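Local coordinates for solute-binding protein (Thermoactinomyces vulgaris, PDB 2ZYO), which binds maltodextrins such as maltotetraose and, as a solute-binding protein, probably serves their uptake across the membrane, at residues K60-L65 with K91-P96; G74-T79 with A288-P293. All coordinates share one frame; numbering follows the deposited sequence.

Overall arrangement
Both contacts sit on the same side of the chain's centre, their own centres about 9 Å apart, and both reach the same mixed sheet. Their segments alternate along the chain: helix 61-71 of contact 1 is followed, after a loop, by strand 77-81 of contact 2. They are joined directly by Gln-61 OE1, 2.8 Å from Thr-79 N, and by Leu-93 O, 2.8 Å from Ala-288 N, both probable hydrogen bonds. Contact 1 is the buried, apolar one; contact 2 is polar, partly buried and carries water. The side chain of Gln-62 in contact 1 comes to about 11 Å from a bound glucose unit and touches Arg-84, a residue of the sugar pocket.

Contact 1. Residues K60-L65 with K91-P96; sequences KQQEKL and KGLLQP
Leu-65, in the first turns of helix 61-71, faces Leu-93, which follows the end of helix 85-90, their CA atoms 7.3 Å apart. No hydrogen bond crosses between the segments; the contact is made by apolar side-chain groups. Gly-92, with phi at 74°, closes helix 85-90 in a Schellman motif, and just after it Leu-93 points at helix 61-71. CD1 of Leu-93 rests against the helix at Gln-62, 3.5 Å from Gln-62 CG and equally near that residue's carbonyl oxygen. Its other methyl, CD2, lies 3.8 Å from Leu-65 C and 3.9 Å from Leu-65 CG. The two leucine side chains are antiparallel neighbours, CD2 of Leu-93 lying against CB, CG and CD2 of Leu-65. Helix 61-71 thus packs on the link between helix 85-90 and the short strand 94-95, which pairs antiparallel with strand 278-287 in the alpha/beta fold of a periplasmic-binding-protein relative; Leu-93 and Gln-95 bond through their backbones to Ala-288 and Leu-286. With CG anti to the backbone N (chi1 -168°), Leu-65 sends CD2 forward to 3.8 Å from Leu-93 O and 4.4 Å from Leu-94 CD2. Trp-24 also touches Leu-65, and Trp-80 meets both Gln-62 and Leu-94. Beyond its methylene contact with Leu-93, the extended Gln-62 side chain also touches Ala-88 and Glu-87 of helix 85-90.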
loop_
_atom_site.group_PDB
_atom_site.type_symbol
_atom_site.label_atom_id
_atom_site.label_comp_id
_atom_site.label_asym_id
_atom_site.label_seq_id
_atom_site.Cartn_x
_atom_site.Cartn_y
_atom_site.Cartn_z
ATOM N N LYS A 60 -10.722 1.489 -11.630
ATOM C CA LYS A 60 -11.708 1.161 -12.660
ATOM C C LYS A 60 -11.141 0.243 -13.740
ATOM O O LYS A 60 -11.891 -0.312 -14.546
ATOM C CB LYS A 60 -12.260 2.436 -13.299
ATOM C CG LYS A 60 -13.146 3.247 -12.371
ATOM C CD LYS A 60 -13.926 4.294 -13.138
ATOM C CE LYS A 60 -14.772 5.143 -12.204
ATOM N NZ LYS A 60 -15.875 4.368 -11.566
ATOM N N GLN A 61 -9.820 0.079 -13.745
ATOM C CA GLN A 61 -9.140 -0.665 -14.807
ATOM C C GLN A 61 -9.481 -2.153 -14.842
ATOM O O GLN A 61 -9.641 -2.728 -15.920
ATOM C CB GLN A 61 -7.626 -0.470 -14.725
ATOM C CG GLN A 61 -7.167 0.907 -15.175
ATOM C CD GLN A 61 -5.681 0.977 -15.471
ATOM O OE1 GLN A 61 -5.039 -0.035 -15.759
ATOM N NE2 GLN A 61 -5.129 2.181 -15.411
ATOM N N GLN A 62 -9.587 -2.768 -13.667
ATOM C CA GLN A 62 -9.896 -4.191 -13.574
ATOM C C GLN A 62 -11.275 -4.491 -14.171
ATOM O O GLN A 62 -11.426 -5.420 -14.969
ATOM C CB GLN A 62 -9.794 -4.673 -12.122
ATOM C CG GLN A 62 -9.508 -6.158 -11.985
ATOM C CD GLN A 62 -9.071 -6.576 -10.589
ATOM O OE1 GLN A 62 -8.464 -5.801 -9.845
ATOM N NE2 GLN A 62 -9.361 -7.820 -10.238
ATOM N N GLU A 63 -12.269 -3.683 -13.799
ATOM C CA GLU A 63 -13.622 -3.802 -14.342
ATOM C C GLU A 63 -13.666 -3.527 -15.846
ATOM O O GLU A 63 -14.348 -4.238 -16.590
ATOM C CB GLU A 63 -14.584 -2.863 -13.605
ATOM C CG GLU A 63 -14.966 -3.332 -12.207
ATOM C CD GLU A 63 -15.497 -2.210 -11.329
ATOM O OE1 GLU A 63 -14.798 -1.182 -11.174
ATOM O OE2 GLU A 63 -16.610 -2.360 -10.779
ATOM N N LYS A 64 -12.941 -2.499 -16.289
ATOM C CA LYS A 64 -12.909 -2.131 -17.702
ATOM C C LYS A 64 -12.250 -3.207 -18.561
ATOM O O LYS A 64 -12.711 -3.482 -19.670
ATOM C CB LYS A 64 -12.217 -0.777 -17.911
ATOM C CG LYS A 64 -12.374 -0.214 -19.320
ATOM C CD LYS A 64 -11.723 1.152 -19.455
ATOM C CE LYS A 64 -11.626 1.594 -20.907
ATOM N NZ LYS A 64 -12.958 1.722 -21.565
ATOM N N LEU A 65 -11.182 -3.816 -18.048
ATOM C CA LEU A 65 -10.487 -4.883 -18.774
ATOM C C LEU A 65 -11.342 -6.147 -18.876
ATOM O O LEU A 65 -11.277 -6.869 -19.873
ATOM C CB LEU A 65 -9.131 -5.199 -18.132
ATOM C CG LEU A 65 -8.170 -6.094 -18.932
ATOM C CD1 LEU A 65 -7.721 -5.425 -20.234
ATOM C CD2 LEU A 65 -6.966 -6.481 -18.085
ATOM N N LYS A 91 -9.504 -14.914 -12.090
ATOM C CA LYS A 91 -10.529 -14.672 -13.113
ATOM C C LYS A 91 -9.948 -14.637 -14.531
ATOM O O LYS A 91 -10.682 -14.467 -15.510
ATOM C CB LYS A 91 -11.290 -13.375 -12.819
ATOM C CG LYS A 91 -12.094 -13.387 -11.522
ATOM C CD LYS A 91 -13.456 -14.044 -11.685
ATOM C CE LYS A 91 -14.160 -14.186 -10.343
ATOM N NZ LYS A 91 -14.434 -12.869 -9.695
ATOM N N GLY A 92 -8.630 -14.799 -14.627
ATOM C CA GLY A 92 -7.941 -14.903 -15.913
ATOM C C GLY A 92 -7.819 -13.593 -16.669
ATOM O O GLY A 92 -7.784 -13.586 -17.900
ATOM N N LEU A 93 -7.758 -12.486 -15.932
ATOM C CA LEU A 93 -7.581 -11.162 -16.528
ATOM C C LEU A 93 -6.138 -10.901 -16.928
ATOM O O LEU A 93 -5.870 -10.158 -17.878
ATOM C CB LEU A 93 -8.032 -10.063 -15.564
ATOM C CG LEU A 93 -9.480 -9.579 -15.620
ATOM C CD1 LEU A 93 -9.669 -8.458 -14.623
ATOM C CD2 LEU A 93 -9.842 -9.107 -17.019
ATOM N N LEU A 94 -5.214 -11.507 -16.188
ATOM C CA LEU A 94 -3.791 -11.265 -16.377
ATOM C C LEU A 94 -3.049 -12.545 -16.720
ATOM O O LEU A 94 -3.459 -13.638 -16.327
ATOM C CB LEU A 94 -3.183 -10.644 -15.115
ATOM C CG LEU A 94 -3.811 -9.356 -14.572
ATOM C CD1 LEU A 94 -3.125 -8.956 -13.284
ATOM C CD2 LEU A 94 -3.759 -8.219 -15.592
ATOM N N GLN A 95 -1.961 -12.398 -17.470
ATOM C CA GLN A 95 -1.055 -13.510 -17.739
ATOM C C GLN A 95 0.306 -13.194 -17.126
ATOM O O GLN A 95 0.655 -12.020 -16.972
ATOM C CB GLN A 95 -0.941 -13.774 -19.243
ATOM C CG GLN A 95 -0.448 -12.600 -20.070
ATOM C CD GLN A 95 -0.254 -12.965 -21.527
ATOM O OE1 GLN A 95 0.492 -13.890 -21.849
ATOM N NE2 GLN A 95 -0.920 -12.238 -22.415
ATOM N N PRO A 96 1.078 -14.234 -16.758
ATOM C CA PRO A 96 2.380 -13.976 -16.143
ATOM C C PRO A 96 3.330 -13.269 -17.098
ATOM O O PRO A 96 3.178 -13.379 -18.317
ATOM C CB PRO A 96 2.914 -15.382 -15.847
ATOM C CG PRO A 96 1.723 -16.267 -15.867
ATOM C CD PRO A 96 0.806 -15.677 -16.878
#

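Contact 2. Residues G74-T79 with A288-P293; sequences GADLVT and AYSKYP
Asp-76 and Ser-290 carry the contact, their CA atoms 5.0 Å apart. Ahead of Asp-76 in the first segment, Gly-74 O is bridged to Tyr-289 O by water 1, which donates to both, at 3.1 Å to Tyr-289 O and only weakly to Gly-74 O; the methyl of Ala-75 then touches Trp-24. At Asp-76 a chi1 of -63° sets the carboxylate beside its own backbone N and brings OD1 over to the loop 288-293. There Ser-290 OG donates a 2.7 Å bond to Asp-76 OD1, meeting the anti lone pair, the one turned away from OD2. OD1 also accepts from water 2 at 2.7 Å, and that water in turn takes the N-H of Lys-291 at 2.8 Å, so the carboxylate grips the loop both directly and through solvent. The same serine oxygen accepts from Tyr-292 N at 3.2 Å, forming an ST turn just before helix 293-302, with Tyr-292 at the N-cap position. Without the hydroxyl, as with an alanine here, OD1 loses its direct bond and Tyr-292 N its acceptor, and the turn before helix 293-302 would probably be less fixed. OD1 also lies near the plane of the Tyr-292 ring, at its edge, 4.4 Å from CD2 of Tyr-292, while CB of Lys-291 covers part of one ring face. The second carboxylate oxygen, OD2, accepts from Val-22 N of strand 20-25. From Leu-77 onward the segment enters strand 77-81, antiparallel to strand 278-287, with the Leu-77 side chain touching Ala-296, Leu-299 and Met-300 of helix 293-302.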
loop_
_atom_site.group_PDB
_atom_site.type_symbol
_atom_site.label_atom_id
_atom_site.label_comp_id
_atom_site.label_asym_id
_atom_site.label_seq_id
_atom_site.Cartn_x
_atom_site.Cartn_y
_atom_site.Cartn_z
ATOM N N GLY A 74 -9.055 -4.173 -25.253
ATOM C CA GLY A 74 -8.341 -3.983 -23.998
ATOM C C GLY A 74 -6.913 -3.509 -24.174
ATOM O O GLY A 74 -6.323 -3.648 -25.251
ATOM N N ALA A 75 -6.359 -2.947 -23.103
ATOM C CA ALA A 75 -4.956 -2.541 -23.065
ATOM C C ALA A 75 -4.032 -3.747 -23.011
ATOM O O ALA A 75 -4.418 -4.816 -22.547
ATOM C CB ALA A 75 -4.704 -1.654 -21.868
ATOM N N ASP A 76 -2.803 -3.568 -23.483
ATOM C CA ASP A 76 -1.776 -4.585 -23.308
ATOM C C ASP A 76 -1.213 -4.513 -21.894
ATOM O O ASP A 76 -1.024 -5.542 -21.238
ATOM C CB ASP A 76 -0.673 -4.414 -24.349
ATOM C CG ASP A 76 -1.183 -4.610 -25.762
ATOM O OD1 ASP A 76 -1.415 -5.771 -26.151
ATOM O OD2 ASP A 76 -1.364 -3.603 -26.477
ATOM N N LEU A 77 -0.964 -3.291 -21.428
ATOM C CA LEU A 77 -0.479 -3.070 -20.071
ATOM C C LEU A 77 -1.504 -2.301 -19.251
ATOM O O LEU A 77 -2.061 -1.304 -19.712
ATOM C CB LEU A 77 0.863 -2.326 -20.077
ATOM C CG LEU A 77 2.062 -2.955 -20.799
ATOM C CD1 LEU A 77 3.305 -2.123 -20.539
ATOM C CD2 LEU A 77 2.296 -4.406 -20.383
ATOM N N VAL A 78 -1.747 -2.791 -18.039
ATOM C CA VAL A 78 -2.694 -2.184 -17.106
ATOM C C VAL A 78 -2.020 -1.989 -15.750
ATOM O O VAL A 78 -0.926 -2.507 -15.514
ATOM C CB VAL A 78 -3.974 -3.045 -16.943
ATOM C CG1 VAL A 78 -4.786 -3.057 -18.239
ATOM C CG2 VAL A 78 -3.622 -4.470 -16.513
ATOM N N THR A 79 -2.670 -1.239 -14.865
ATOM C CA THR A 79 -2.096 -0.928 -13.560
ATOM C C THR A 79 -3.155 -0.692 -12.484
ATOM O O THR A 79 -4.172 -0.048 -12.735
ATOM C CB THR A 79 -1.106 0.274 -13.645
ATOM O OG1 THR A 79 -0.528 0.524 -12.359
ATOM C CG2 THR A 79 -1.789 1.536 -14.158
ATOM N N ALA A 288 -4.208 -10.709 -20.079
ATOM C CA ALA A 288 -4.297 -12.059 -20.639
ATOM C C ALA A 288 -4.783 -12.024 -22.088
ATOM O O ALA A 288 -4.616 -12.994 -22.830
ATOM C CB ALA A 288 -5.215 -12.922 -19.791
ATOM N N TYR A 289 -5.366 -10.893 -22.480
ATOM C CA TYR A 289 -5.929 -10.726 -23.817
ATOM C C TYR A 289 -4.967 -10.048 -24.789
ATOM O O TYR A 289 -5.296 -9.858 -25.961
ATOM C CB TYR A 289 -7.253 -9.957 -23.735
ATOM C CG TYR A 289 -8.264 -10.652 -22.860
ATOM C CD1 TYR A 289 -9.067 -11.670 -23.370
ATOM C CD2 TYR A 289 -8.398 -10.313 -21.515
ATOM C CE1 TYR A 289 -9.990 -12.323 -22.567
ATOM C CE2 TYR A 289 -9.318 -10.961 -20.702
ATOM C CZ TYR A 289 -10.109 -11.964 -21.234
ATOM O OH TYR A 289 -11.017 -12.608 -20.428
ATOM N N SER A 290 -3.775 -9.701 -24.308
ATOM C CA SER A 290 -2.758 -9.115 -25.174
ATOM C C SER A 290 -2.288 -10.129 -26.207
ATOM O O SER A 290 -1.991 -11.280 -25.871
ATOM C CB SER A 290 -1.561 -8.615 -24.366
ATOM O OG SER A 290 -0.561 -8.108 -25.238
ATOM N N LYS A 291 -2.229 -9.686 -27.460
ATOM C CA LYS A 291 -1.758 -10.515 -28.567
ATOM C C LYS A 291 -0.241 -10.412 -28.712
ATOM O O LYS A 291 0.365 -11.113 -29.528
ATOM C CB LYS A 291 -2.439 -10.101 -29.876
ATOM C CG LYS A 291 -3.961 -10.208 -29.865
ATOM C CD LYS A 291 -4.439 -11.630 -30.136
ATOM C CE LYS A 291 -5.963 -11.706 -30.211
ATOM N NZ LYS A 291 -6.559 -10.774 -31.218
ATOM N N TYR A 292 0.368 -9.539 -27.908
ATOM C CA TYR A 292 1.805 -9.283 -27.994
ATOM C C TYR A 292 2.498 -9.332 -26.628
ATOM O O TYR A 292 3.086 -8.337 -26.200
ATOM C CB TYR A 292 2.068 -7.934 -28.674
ATOM C CG TYR A 292 1.336 -7.755 -29.983
ATOM C CD1 TYR A 292 1.835 -8.304 -31.165
ATOM C CD2 TYR A 292 0.141 -7.038 -30.038
ATOM C CE1 TYR A 292 1.157 -8.144 -32.372
ATOM C CE2 TYR A 292 -0.542 -6.871 -31.236
ATOM C CZ TYR A 292 -0.028 -7.424 -32.397
ATOM O OH TYR A 292 -0.707 -7.258 -33.583
ATOM N N PRO A 293 2.455 -10.497 -25.950
ATOM C CA PRO A 293 3.043 -10.602 -24.611
ATOM C C PRO A 293 4.542 -10.270 -24.560
ATOM O O PRO A 293 4.985 -9.587 -23.635
ATOM C CB PRO A 293 2.796 -12.067 -24.227
ATOM C CG PRO A 293 2.571 -12.774 -25.519
ATOM C CD PRO A 293 1.868 -11.781 -26.381
HETATM O O HOH W 1 -5.554 -6.810 -26.322
HETATM O O HOH W 2 -3.027 -7.002 -27.950
#